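Local coordinates for carboxylase (Deinococcus radiodurans, PDB 5H80), which probably carboxylates biotin in an ATP-dependent step, as the biotin carboxylase domain of a single-chain bacterial carboxylase, at residues A63-G68 and T413-Y418; V249-E254 and A359-P364; G285-L290 and G300-L305; Q322-V327 and Q370-M375. All coordinates share one frame; numbering follows the deposited sequence.

Contact 1 (A63-G68 and T413-Y418)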
loop_
_atom_site.group_PDB
_atom_site.type_symbol
_atom_site.label_atom_id
_atom_site.label_comp_id
_atom_site.label_asym_id
_atom_site.label_seq_id
_atom_site.Cartn_x
_atom_site.Cartn_y
_atom_site.Cartn_z
ATOM N N ALA A 63 -26.820 5.370 -11.902
ATOM C CA ALA A 63 -27.991 4.770 -12.553
ATOM C C ALA A 63 -28.517 3.695 -11.640
ATOM O O ALA A 63 -27.741 3.076 -10.880
ATOM C CB ALA A 63 -27.563 4.166 -13.873
ATOM N N PRO A 64 -29.867 3.438 -11.617
ATOM C CA PRO A 64 -30.306 2.393 -10.727
ATOM C C PRO A 64 -29.687 0.970 -10.751
ATOM O O PRO A 64 -29.475 0.329 -9.701
ATOM C CB PRO A 64 -31.872 2.337 -10.990
ATOM C CG PRO A 64 -32.200 3.606 -11.720
ATOM C CD PRO A 64 -30.958 3.924 -12.505
ATOM N N ASP A 65 -29.309 0.472 -11.897
ATOM C CA ASP A 65 -28.622 -0.823 -12.039
ATOM C C ASP A 65 -27.175 -0.804 -11.533
ATOM O O ASP A 65 -26.578 -1.800 -11.519
ATOM C CB ASP A 65 -28.597 -1.315 -13.438
ATOM C CG ASP A 65 -27.670 -0.535 -14.346
ATOM O OD1 ASP A 65 -27.192 0.576 -14.032
ATOM O OD2 ASP A 65 -27.557 -1.004 -15.517
ATOM N N ASP A 66 -26.731 0.361 -11.084
ATOM C CA ASP A 66 -25.411 0.590 -10.530
ATOM C C ASP A 66 -25.519 0.916 -9.079
ATOM O O ASP A 66 -24.555 1.392 -8.476
ATOM C CB ASP A 66 -24.731 1.719 -11.326
ATOM C CG ASP A 66 -23.211 1.526 -11.486
ATOM O OD1 ASP A 66 -22.720 0.389 -11.227
ATOM O OD2 ASP A 66 -22.597 2.508 -11.921
ATOM N N ALA A 67 -26.728 0.815 -8.474
ATOM C CA ALA A 67 -26.903 1.419 -7.188
ATOM C C ALA A 67 -26.110 0.771 -6.006
ATOM O O ALA A 67 -25.846 1.447 -5.018
ATOM C CB ALA A 67 -28.395 1.637 -6.846
ATOM N N GLY A 68 -25.649 -0.436 -6.174
ATOM C CA GLY A 68 -24.943 -1.153 -5.060
ATOM C C GLY A 68 -23.419 -0.917 -5.110
ATOM O O GLY A 68 -22.713 -1.251 -4.189
ATOM N N THR A 413 -24.661 -7.358 -7.737
ATOM C CA THR A 413 -24.882 -8.059 -9.025
ATOM C C THR A 413 -24.379 -7.109 -10.051
ATOM O O THR A 413 -25.024 -6.148 -10.303
ATOM C CB THR A 413 -26.403 -8.345 -9.384
ATOM O OG1 THR A 413 -26.924 -9.243 -8.471
ATOM C CG2 THR A 413 -26.588 -9.029 -10.743
ATOM N N PRO A 414 -23.195 -7.359 -10.679
ATOM C CA PRO A 414 -22.780 -6.468 -11.761
ATOM C C PRO A 414 -23.693 -6.381 -12.994
ATOM O O PRO A 414 -24.323 -7.353 -13.360
ATOM C CB PRO A 414 -21.421 -7.031 -12.148
ATOM C CG PRO A 414 -20.926 -7.697 -10.915
ATOM C CD PRO A 414 -22.178 -8.391 -10.454
ATOM N N SER A 415 -23.764 -5.218 -13.613
ATOM C CA SER A 415 -24.663 -5.034 -14.743
ATOM C C SER A 415 -23.860 -5.169 -15.999
ATOM O O SER A 415 -22.716 -4.621 -16.106
ATOM C CB SER A 415 -25.318 -3.642 -14.681
ATOM O OG SER A 415 -25.826 -3.262 -15.964
ATOM N N PRO A 416 -24.435 -5.852 -17.008
ATOM C CA PRO A 416 -23.735 -5.909 -18.295
ATOM C C PRO A 416 -23.659 -4.577 -19.044
ATOM O O PRO A 416 -23.090 -4.519 -20.141
ATOM C CB PRO A 416 -24.582 -6.899 -19.108
ATOM C CG PRO A 416 -25.955 -6.758 -18.563
ATOM C CD PRO A 416 -25.781 -6.475 -17.074
ATOM N N GLN A 417 -24.230 -3.497 -18.519
ATOM C CA GLN A 417 -24.103 -2.229 -19.132
ATOM C C GLN A 417 -22.692 -1.688 -19.071
ATOM O O GLN A 417 -22.345 -0.782 -19.800
ATOM C CB GLN A 417 -25.002 -1.225 -18.428
ATOM C CG GLN A 417 -26.497 -1.447 -18.733
ATOM C CD GLN A 417 -26.819 -0.914 -20.106
ATOM O OE1 GLN A 417 -26.335 0.167 -20.500
ATOM N NE2 GLN A 417 -27.575 -1.680 -20.874
ATOM N N TYR A 418 -21.873 -2.254 -18.199
ATOM C CA TYR A 418 -20.574 -1.637 -17.862
ATOM C C TYR A 418 -19.532 -2.707 -18.150
ATOM O O TYR A 418 -19.817 -3.904 -18.287
ATOM C CB TYR A 418 -20.483 -1.170 -16.399
ATOM C CG TYR A 418 -21.687 -0.363 -15.977
ATOM C CD1 TYR A 418 -21.945 0.839 -16.622
ATOM C CD2 TYR A 418 -22.607 -0.852 -15.119
ATOM C CE1 TYR A 418 -23.108 1.571 -16.335
ATOM C CE2 TYR A 418 -23.782 -0.115 -14.801
ATOM C CZ TYR A 418 -24.024 1.088 -15.444
ATOM O OH TYR A 418 -25.178 1.866 -15.223
HETATM O O HOH W 1 -24.832 -3.258 -10.159
#
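Asp65 and Ser415 bring the two backbones closest, their CA atoms 6.4 Å apart, where the 3-10 segment 64-66 faces the irregular segment 413-418. The carboxylate of Asp65 carries the contact, with one oxygen for each hydroxyl. Tyr418 OH donates to Asp65 OD1 at 2.7 Å. It meets this oxygen on the syn side, 18° out of the carboxylate plane. Ser415 OG donates to Asp65 OD2 at 2.9 Å, from well above that plane. With CG of Asp65 set between its own backbone N and carbonyl carbon (chi1 71°), the carboxylate comes within range of both groups.

Ser415 OG is also an acceptor. It takes a bond of 3.0 Å from Gln417 N, which makes an ST turn inside the type I turn from Ser415 to Tyr418. The serine hydroxyl thus both donates and accepts, which fixes its rotation, and the turn carries the tyrosine toward Asp65. The Tyr418 ring is sandwiched. The carboxylate of Asp66 lies over one face, with CG 3.7 Å from Tyr418 CE2 and the two planes 24° apart. Gln417 CB covers the opposite face. A water donates to both Asp65 O and Thr413 O and joins the two backbones.

Arg40 forms a salt bridge with Asp66 OD1 and a cation-pi contact with Tyr418. Gln417 OE1 accepts from Ala86 N, at the start of helix 86-89. The contact thus joins the loop between strand 57-62 and helix 70-74 to the loop between strands 402-406 and 421-429.

Contact 2 (V249-E254 and A359-P364)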
loop_
_atom_site.group_PDB
_atom_site.type_symbol
_atom_site.label_atom_id
_atom_site.label_comp_id
_atom_site.label_asym_id
_atom_site.label_seq_id
_atom_site.Cartn_x
_atom_site.Cartn_y
_atom_site.Cartn_z
ATOM N N VAL A 249 5.932 21.411 -17.911
ATOM C CA VAL A 249 5.565 20.067 -18.033
ATOM C C VAL A 249 6.663 19.234 -17.288
ATOM O O VAL A 249 7.882 19.572 -17.183
ATOM C CB VAL A 249 5.367 19.648 -19.552
ATOM C CG1 VAL A 249 4.160 20.358 -20.141
ATOM C CG2 VAL A 249 6.671 19.817 -20.337
ATOM N N THR A 250 6.193 18.080 -16.813
ATOM C CA THR A 250 7.019 17.070 -16.224
ATOM C C THR A 250 6.476 15.676 -16.493
ATOM O O THR A 250 5.492 15.497 -17.267
ATOM C CB THR A 250 7.201 17.360 -14.726
ATOM O OG1 THR A 250 8.303 16.637 -14.198
ATOM C CG2 THR A 250 5.923 16.980 -13.967
ATOM N N HIS A 251 7.105 14.661 -15.906
ATOM C CA HIS A 251 6.857 13.290 -16.171
ATOM C C HIS A 251 7.004 12.457 -14.883
ATOM O O HIS A 251 7.689 12.845 -13.938
ATOM C CB HIS A 251 7.670 12.729 -17.286
ATOM C CG HIS A 251 9.131 12.515 -16.930
ATOM N ND1 HIS A 251 9.610 11.409 -16.286
ATOM C CD2 HIS A 251 10.190 13.355 -17.044
ATOM C CE1 HIS A 251 10.938 11.524 -16.119
ATOM N NE2 HIS A 251 11.266 12.722 -16.484
ATOM N N LEU A 252 6.308 11.367 -14.883
ATOM C CA LEU A 252 6.455 10.231 -13.877
ATOM C C LEU A 252 6.976 8.946 -14.576
ATOM O O LEU A 252 6.477 7.831 -14.297
ATOM C CB LEU A 252 5.214 10.002 -13.006
ATOM C CG LEU A 252 4.859 11.003 -11.933
ATOM C CD1 LEU A 252 6.054 11.267 -10.992
ATOM C CD2 LEU A 252 4.365 12.201 -12.618
ATOM N N TRP A 253 7.909 9.077 -15.553
ATOM C CA TRP A 253 8.512 7.979 -16.247
ATOM C C TRP A 253 7.467 7.159 -17.025
ATOM O O TRP A 253 6.424 7.699 -17.417
ATOM C CB TRP A 253 9.395 7.077 -15.268
ATOM C CG TRP A 253 10.520 7.951 -14.667
ATOM C CD1 TRP A 253 11.754 8.200 -15.181
ATOM C CD2 TRP A 253 10.491 8.555 -13.377
ATOM N NE1 TRP A 253 12.477 8.965 -14.309
ATOM C CE2 TRP A 253 11.725 9.222 -13.203
ATOM C CE3 TRP A 253 9.487 8.646 -12.356
ATOM C CZ2 TRP A 253 12.033 9.925 -12.005
ATOM C CZ3 TRP A 253 9.804 9.411 -11.169
ATOM C CH2 TRP A 253 11.048 9.946 -11.012
ATOM N N GLU A 254 7.677 5.865 -17.138
ATOM C CA GLU A 254 6.958 5.018 -18.030
ATOM C C GLU A 254 6.170 3.913 -17.417
ATOM O O GLU A 254 6.451 3.423 -16.295
ATOM C CB GLU A 254 7.860 4.465 -19.124
ATOM C CG GLU A 254 8.694 3.221 -18.912
ATOM C CD GLU A 254 9.795 3.337 -17.839
ATOM O OE1 GLU A 254 10.121 4.478 -17.477
ATOM O OE2 GLU A 254 10.270 2.253 -17.500
ATOM N N ALA A 359 13.891 14.555 -18.948
ATOM C CA ALA A 359 13.627 13.285 -19.544
ATOM C C ALA A 359 14.557 12.180 -19.044
ATOM O O ALA A 359 14.122 11.068 -18.952
ATOM C CB ALA A 359 13.702 13.369 -21.059
ATOM N N ASP A 360 15.851 12.505 -18.749
ATOM C CA ASP A 360 16.836 11.461 -18.326
ATOM C C ASP A 360 16.939 11.360 -16.820
ATOM O O ASP A 360 17.828 10.681 -16.318
ATOM C CB ASP A 360 18.193 11.759 -18.865
ATOM C CG ASP A 360 18.803 12.979 -18.315
ATOM O OD1 ASP A 360 18.235 13.868 -17.597
ATOM O OD2 ASP A 360 20.024 13.142 -18.727
ATOM N N ALA A 361 15.925 11.801 -16.113
ATOM C CA ALA A 361 15.962 11.772 -14.630
ATOM C C ALA A 361 16.070 10.328 -14.217
ATOM O O ALA A 361 15.410 9.430 -14.743
ATOM C CB ALA A 361 14.761 12.418 -13.963
ATOM N N ALA A 362 16.886 10.074 -13.200
ATOM C CA ALA A 362 17.086 8.694 -12.807
ATOM C C ALA A 362 15.752 8.096 -12.314
ATOM O O ALA A 362 15.035 8.787 -11.543
ATOM C CB ALA A 362 18.138 8.579 -11.702
ATOM N N PRO A 363 15.357 6.946 -12.835
ATOM C CA PRO A 363 14.052 6.393 -12.344
ATOM C C PRO A 363 14.107 5.898 -10.881
ATOM O O PRO A 363 15.236 5.511 -10.437
ATOM C CB PRO A 363 13.717 5.261 -13.287
ATOM C CG PRO A 363 14.731 5.185 -14.353
ATOM C CD PRO A 363 15.880 6.185 -13.991
ATOM N N PRO A 364 12.974 5.896 -10.154
ATOM C CA PRO A 364 12.859 5.356 -8.814
ATOM C C PRO A 364 13.322 3.852 -8.795
ATOM O O PRO A 364 13.129 3.078 -9.738
ATOM C CB PRO A 364 11.355 5.492 -8.498
ATOM C CG PRO A 364 10.918 6.641 -9.336
ATOM C CD PRO A 364 11.685 6.375 -10.642
#
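Trp253 and Ala361 share the one hydrogen bond between the two segments. The indole NE1 donates to Ala361 O at 3.0 Å, close to straight at 165°. The oxygen lies near the indole plane, but the N-H reaches it from above the carbonyl plane.

CH-pi contacts cover one face of the indole. Pro364 CD stands 3.4 Å from the centroid of the six-membered ring of Trp253, almost on its normal. Pro363 CA is 3.9 Å from the centroid of the five-membered ring. The prolines thus lie side by side along the indole.

Apolar contacts add to this. Pro364 CG comes to 3.5 Å from Trp253 CZ3, and Ala361 CB touches the indole more loosely.

His251 CE1 lies over the opposite indole face. The His251 ring is held in place from two sides: ND1 accepts from Trp253 N at 3.0 Å, in the imidazole plane, and NE2 bonds to Pro358 O. Ala359 CA packs against NE2 of the same His251 ring at 3.9 Å.

Strand 249-256 is outermost in its four-stranded antiparallel sheet, next to strand 236-245. Segment 359-364 runs past it toward strand 367-374, touching helix 277-293 through Pro363 and helix 325-332 through both prolines.

Contact 3 (G285-L290 and G300-L305)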
loop_
_atom_site.group_PDB
_atom_site.type_symbol
_atom_site.label_atom_id
_atom_site.label_comp_id
_atom_site.label_asym_id
_atom_site.label_seq_id
_atom_site.Cartn_x
_atom_site.Cartn_y
_atom_site.Cartn_z
ATOM N N GLY A 285 11.429 12.165 -23.663
ATOM C CA GLY A 285 11.723 13.405 -24.387
ATOM C C GLY A 285 10.614 13.678 -25.420
ATOM O O GLY A 285 10.175 14.838 -25.487
ATOM N N ALA A 286 10.284 12.674 -26.215
ATOM C CA ALA A 286 9.142 12.764 -27.167
ATOM C C ALA A 286 7.845 13.184 -26.507
ATOM O O ALA A 286 7.173 14.150 -26.921
ATOM C CB ALA A 286 8.900 11.448 -27.944
ATOM N N ALA A 287 7.486 12.507 -25.360
ATOM C CA ALA A 287 6.316 12.852 -24.652
ATOM C C ALA A 287 6.326 14.300 -24.093
ATOM O O ALA A 287 5.348 15.029 -24.156
ATOM C CB ALA A 287 6.142 11.763 -23.562
ATOM N N LEU A 288 7.435 14.732 -23.504
ATOM C CA LEU A 288 7.617 16.073 -23.055
ATOM C C LEU A 288 7.506 17.187 -24.133
ATOM O O LEU A 288 6.860 18.171 -23.857
ATOM C CB LEU A 288 8.904 16.209 -22.276
ATOM C CG LEU A 288 9.042 15.489 -20.878
ATOM C CD1 LEU A 288 10.450 15.640 -20.380
ATOM C CD2 LEU A 288 7.962 15.975 -19.848
ATOM N N GLN A 289 7.994 16.926 -25.347
ATOM C CA GLN A 289 7.862 17.810 -26.566
ATOM C C GLN A 289 6.400 17.962 -26.988
ATOM O O GLN A 289 5.962 19.064 -27.053
ATOM C CB GLN A 289 8.593 17.217 -27.770
ATOM C CG GLN A 289 10.107 17.263 -27.689
ATOM C CD GLN A 289 10.725 16.747 -28.960
ATOM O OE1 GLN A 289 11.018 15.509 -29.134
ATOM N NE2 GLN A 289 10.761 17.648 -29.954
ATOM N N LEU A 290 5.645 16.874 -27.068
ATOM C CA LEU A 290 4.231 16.892 -27.361
ATOM C C LEU A 290 3.474 17.728 -26.340
ATOM O O LEU A 290 2.649 18.577 -26.655
ATOM C CB LEU A 290 3.706 15.476 -27.379
ATOM C CG LEU A 290 4.249 14.710 -28.547
ATOM C CD1 LEU A 290 3.964 13.240 -28.376
ATOM C CD2 LEU A 290 3.694 15.228 -29.865
ATOM N N GLY A 300 -1.844 13.507 -18.638
ATOM C CA GLY A 300 -2.047 12.908 -19.925
ATOM C C GLY A 300 -1.015 11.822 -20.128
ATOM O O GLY A 300 0.019 11.906 -19.381
ATOM N N THR A 301 -1.268 10.865 -21.003
ATOM C CA THR A 301 -0.347 9.787 -21.249
ATOM C C THR A 301 -0.043 9.826 -22.785
ATOM O O THR A 301 -0.978 9.982 -23.533
ATOM C CB THR A 301 -0.916 8.491 -20.864
ATOM O OG1 THR A 301 -1.196 8.493 -19.450
ATOM C CG2 THR A 301 -0.074 7.270 -21.267
ATOM N N PHE A 302 1.208 9.589 -23.167
ATOM C CA PHE A 302 1.642 9.441 -24.517
ATOM C C PHE A 302 2.100 7.980 -24.693
ATOM O O PHE A 302 3.060 7.521 -24.002
ATOM C CB PHE A 302 2.726 10.429 -24.780
ATOM C CG PHE A 302 2.267 11.803 -24.688
ATOM C CD1 PHE A 302 1.695 12.410 -25.830
ATOM C CD2 PHE A 302 2.184 12.474 -23.452
ATOM C CE1 PHE A 302 1.183 13.704 -25.763
ATOM C CE2 PHE A 302 1.610 13.754 -23.375
ATOM C CZ PHE A 302 1.151 14.366 -24.542
ATOM N N GLU A 303 1.421 7.293 -25.588
ATOM C CA GLU A 303 1.545 5.833 -25.888
ATOM C C GLU A 303 2.506 5.621 -27.117
ATOM O O GLU A 303 2.412 6.342 -28.112
ATOM C CB GLU A 303 0.274 5.081 -26.078
ATOM C CG GLU A 303 -0.652 5.244 -24.913
ATOM C CD GLU A 303 -1.957 4.455 -25.108
ATOM O OE1 GLU A 303 -2.167 3.926 -26.228
ATOM O OE2 GLU A 303 -2.722 4.359 -24.150
ATOM N N PHE A 304 3.375 4.645 -26.987
ATOM C CA PHE A 304 4.291 4.283 -28.074
ATOM C C PHE A 304 4.356 2.764 -28.246
ATOM O O PHE A 304 4.154 1.997 -27.304
ATOM C CB PHE A 304 5.714 4.776 -27.762
ATOM C CG PHE A 304 5.832 6.207 -27.527
ATOM C CD1 PHE A 304 6.186 7.122 -28.553
ATOM C CD2 PHE A 304 5.637 6.759 -26.226
ATOM C CE1 PHE A 304 6.356 8.413 -28.355
ATOM C CE2 PHE A 304 5.796 8.170 -26.001
ATOM C CZ PHE A 304 6.115 9.024 -27.089
ATOM N N LEU A 305 4.654 2.347 -29.480
ATOM C CA LEU A 305 5.143 1.020 -29.782
ATOM C C LEU A 305 6.661 1.119 -29.976
ATOM O O LEU A 305 7.193 2.045 -30.640
ATOM C CB LEU A 305 4.503 0.410 -31.051
ATOM C CG LEU A 305 2.969 0.214 -30.992
ATOM C CD1 LEU A 305 2.517 -0.352 -32.333
ATOM C CD2 LEU A 305 2.630 -0.626 -29.799
#
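Ala287 and Phe302 mark the place where helix 277-293 packs on the four-stranded antiparallel sheet of the ATP-binding domain. The axes of the short segments approach to 9.0 Å, with 133° between their directions. The CA atoms of Ala287 and Phe302 are 5.8 Å apart. Small helix residues allow this nearness, and two phenylalanines fill the interface.

Ala287 and Leu290 both meet the Phe302 ring from the same side. Ala287 CB meets Phe302 CB at 3.9 Å, and Ala287 O sits over one face of the ring, toward its rim. Leu290 comes at the ring obliquely. Its CB is 3.5 Å from Phe302 CE1, and its CD1 is equally close to Phe302 CD1. The side chains of Leu290 and Phe302 run alongside each other, pointing opposite ways. The phenyl group is placed by a first torsion of -64°, with CG opposite the carbonyl carbon.

Phe304 lies two residues along the same face of the strand and reaches Ala286, one residue earlier in the helix. Its CZ is 3.8 Å from Ala286 CB. Ala287 N lies at the edge of the Phe304 ring, near its plane. The touching side chains are all apolar, and every touching residue is buried.

Val240, Val242, Phe314 and Ala317 from the flanking strands continue the core. Thr301 and Glu303 point to the other side of the sheet, where Glu303 forms a salt bridge with Lys265. A helix packed on one sheet face, with polar groups on the other, fits the C-terminal lobe of the ATP-grasp fold.

Contact 4 (Q322-V327 and Q370-M375)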
loop_
_atom_site.group_PDB
_atom_site.type_symbol
_atom_site.label_atom_id
_atom_site.label_comp_id
_atom_site.label_asym_id
_atom_site.label_seq_id
_atom_site.Cartn_x
_atom_site.Cartn_y
_atom_site.Cartn_z
ATOM N N GLN A 322 -5.535 7.653 -16.641
ATOM C CA GLN A 322 -5.782 6.268 -17.101
ATOM C C GLN A 322 -5.937 5.204 -16.026
ATOM O O GLN A 322 -5.433 5.404 -14.860
ATOM C CB GLN A 322 -4.597 5.798 -17.921
ATOM C CG GLN A 322 -4.509 6.294 -19.369
ATOM C CD GLN A 322 -3.231 5.922 -20.019
ATOM O OE1 GLN A 322 -2.194 5.697 -19.362
ATOM N NE2 GLN A 322 -3.291 5.740 -21.335
ATOM N N VAL A 323 -6.492 4.067 -16.438
ATOM C CA VAL A 323 -6.790 2.981 -15.548
ATOM C C VAL A 323 -5.488 2.551 -14.806
ATOM O O VAL A 323 -5.569 2.263 -13.538
ATOM C CB VAL A 323 -7.312 1.722 -16.316
ATOM C CG1 VAL A 323 -7.432 0.526 -15.409
ATOM C CG2 VAL A 323 -8.738 1.989 -16.810
ATOM N N GLU A 324 -4.376 2.436 -15.548
ATOM C CA GLU A 324 -3.120 2.010 -15.010
ATOM C C GLU A 324 -2.312 3.089 -14.237
ATOM O O GLU A 324 -1.111 2.856 -14.048
ATOM C CB GLU A 324 -2.295 1.305 -16.069
ATOM C CG GLU A 324 -1.897 2.078 -17.227
ATOM C CD GLU A 324 -2.922 2.201 -18.362
ATOM O OE1 GLU A 324 -4.139 2.044 -18.135
ATOM O OE2 GLU A 324 -2.461 2.463 -19.516
ATOM N N HIS A 325 -2.914 4.282 -13.894
ATOM C CA HIS A 325 -2.209 5.362 -13.247
ATOM C C HIS A 325 -1.765 4.750 -11.862
ATOM O O HIS A 325 -0.682 5.144 -11.404
ATOM C CB HIS A 325 -3.102 6.557 -12.993
ATOM C CG HIS A 325 -4.136 6.329 -11.912
ATOM N ND1 HIS A 325 -5.322 5.672 -12.101
ATOM C CD2 HIS A 325 -4.094 6.629 -10.576
ATOM C CE1 HIS A 325 -6.013 5.605 -10.949
ATOM N NE2 HIS A 325 -5.284 6.186 -10.004
ATOM N N THR A 326 -2.553 3.777 -11.408
ATOM C CA THR A 326 -2.195 3.117 -10.083
ATOM C C THR A 326 -0.733 2.562 -9.971
ATOM O O THR A 326 -0.035 2.701 -8.865
ATOM C CB THR A 326 -3.092 1.954 -9.820
ATOM O OG1 THR A 326 -2.927 1.072 -10.913
ATOM C CG2 THR A 326 -4.580 2.410 -9.688
ATOM N N VAL A 327 -0.222 1.906 -10.976
ATOM C CA VAL A 327 1.168 1.329 -10.897
ATOM C C VAL A 327 2.279 2.360 -10.754
ATOM O O VAL A 327 3.246 2.163 -10.007
ATOM C CB VAL A 327 1.539 0.358 -12.046
ATOM C CG1 VAL A 327 1.081 -1.045 -11.785
ATOM C CG2 VAL A 327 1.018 0.811 -13.401
ATOM N N GLN A 370 0.283 -4.028 -12.067
ATOM C CA GLN A 370 -1.137 -4.078 -11.883
ATOM C C GLN A 370 -1.740 -5.184 -12.693
ATOM O O GLN A 370 -1.355 -5.372 -13.875
ATOM C CB GLN A 370 -1.825 -2.755 -12.327
ATOM C CG GLN A 370 -3.400 -2.830 -12.425
ATOM C CD GLN A 370 -4.046 -1.487 -12.546
ATOM O OE1 GLN A 370 -4.284 -0.793 -11.550
ATOM N NE2 GLN A 370 -4.379 -1.083 -13.750
ATOM N N ALA A 371 -2.604 -5.962 -12.098
ATOM C CA ALA A 371 -3.367 -6.936 -12.882
ATOM C C ALA A 371 -4.886 -6.499 -12.844
ATOM O O ALA A 371 -5.405 -6.134 -11.818
ATOM C CB ALA A 371 -3.203 -8.301 -12.398
ATOM N N ARG A 372 -5.554 -6.506 -14.022
ATOM C CA ARG A 372 -6.993 -6.254 -14.030
ATOM C C ARG A 372 -7.804 -7.594 -13.808
ATOM O O ARG A 372 -7.769 -8.553 -14.661
ATOM C CB ARG A 372 -7.269 -5.666 -15.397
ATOM C CG ARG A 372 -6.474 -4.328 -15.715
ATOM C CD ARG A 372 -7.096 -3.531 -16.912
ATOM N NE ARG A 372 -6.240 -2.402 -17.379
ATOM C CZ ARG A 372 -6.620 -1.488 -18.290
ATOM N NH1 ARG A 372 -7.861 -1.447 -18.712
ATOM N NH2 ARG A 372 -5.786 -0.554 -18.702
ATOM N N VAL A 373 -8.501 -7.650 -12.693
ATOM C CA VAL A 373 -9.454 -8.739 -12.378
ATOM C C VAL A 373 -10.805 -8.521 -13.007
ATOM O O VAL A 373 -11.448 -7.494 -12.670
ATOM C CB VAL A 373 -9.489 -9.021 -10.897
ATOM C CG1 VAL A 373 -10.343 -10.233 -10.604
ATOM C CG2 VAL A 373 -8.048 -9.160 -10.375
ATOM N N ASN A 374 -11.130 -9.356 -13.991
ATOM C CA ASN A 374 -12.364 -9.189 -14.770
ATOM C C ASN A 374 -13.375 -10.348 -14.519
ATOM O O ASN A 374 -12.994 -11.466 -14.232
ATOM C CB ASN A 374 -12.149 -9.026 -16.272
ATOM C CG ASN A 374 -11.193 -7.919 -16.704
ATOM O OD1 ASN A 374 -11.266 -6.778 -16.217
ATOM N ND2 ASN A 374 -10.393 -8.209 -17.725
ATOM N N MET A 375 -14.649 -10.035 -14.683
ATOM C CA MET A 375 -15.739 -11.019 -14.738
ATOM C C MET A 375 -15.731 -11.490 -16.171
ATOM O O MET A 375 -16.049 -10.725 -17.068
ATOM C CB MET A 375 -17.033 -10.292 -14.353
ATOM C CG MET A 375 -18.210 -11.202 -14.212
ATOM S SD MET A 375 -19.529 -10.235 -13.493
ATOM C CE MET A 375 -20.864 -11.455 -13.727
#
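Arg372 NH2 is gripped by two carboxylates: Glu324 OE1 forms a salt bridge with it at 3.1 Å, and Glu268 OE2 forms another. The contact joins the ATP-grasp part to the C-terminal part of the biotin carboxylase fold, and segment 322-327 begins with the QVEH sequence of this family.

Glu324 and Arg372 meet at a slant, their carboxylate and guanidinium planes 41° apart. A bend at the second torsion (chi2 -83°) brings the Glu324 carboxylate to Arg372. Its other oxygen, OE2, pairs with Lys265. Arg372 is extended from CG to NE, which carries the guanidinium away from strand 367-374 to the turn.

Gln370 is extended too. Its NE2 bonds to Glu268 OE1 and packs 3.6 Å from Glu324 CA. Its OE1 faces the hydroxyl of Thr326, but the modelled separation is too short to be trusted in detail.

The turn is held by its own bonds. Gln322 O accepts from His325 N and also from His325 ND1, the latter at 2.8 Å, which holds the imidazole against the turn; its NE2 bonds to Arg46. Val323 closes one side of the arginine: its CG1 lies over the centre of the Arg372 guanidinium face, 3.6 Å from CZ.

From the N terminus, contact 1 opens first at 63-68 and closes last at 413-418, so the other three are nested within its loop. Contact 2 opens on strand 249-256. Contact 3 opens and closes inside it, at 285-290 and 300-305. Contact 4 then opens at 322-327, before contact 2 closes at 359-364, and closes at 370-375; contacts 2 and 4 therefore cross. Contacts 2 and 3 touch and share one sheet. Contact 4 meets contact 3 at Gln322 and contact 1 where Met375 packs on Pro414. Contact 1 ties the N-terminal part to the C-terminal part, and contact 4 ties the ATP-binding part to it.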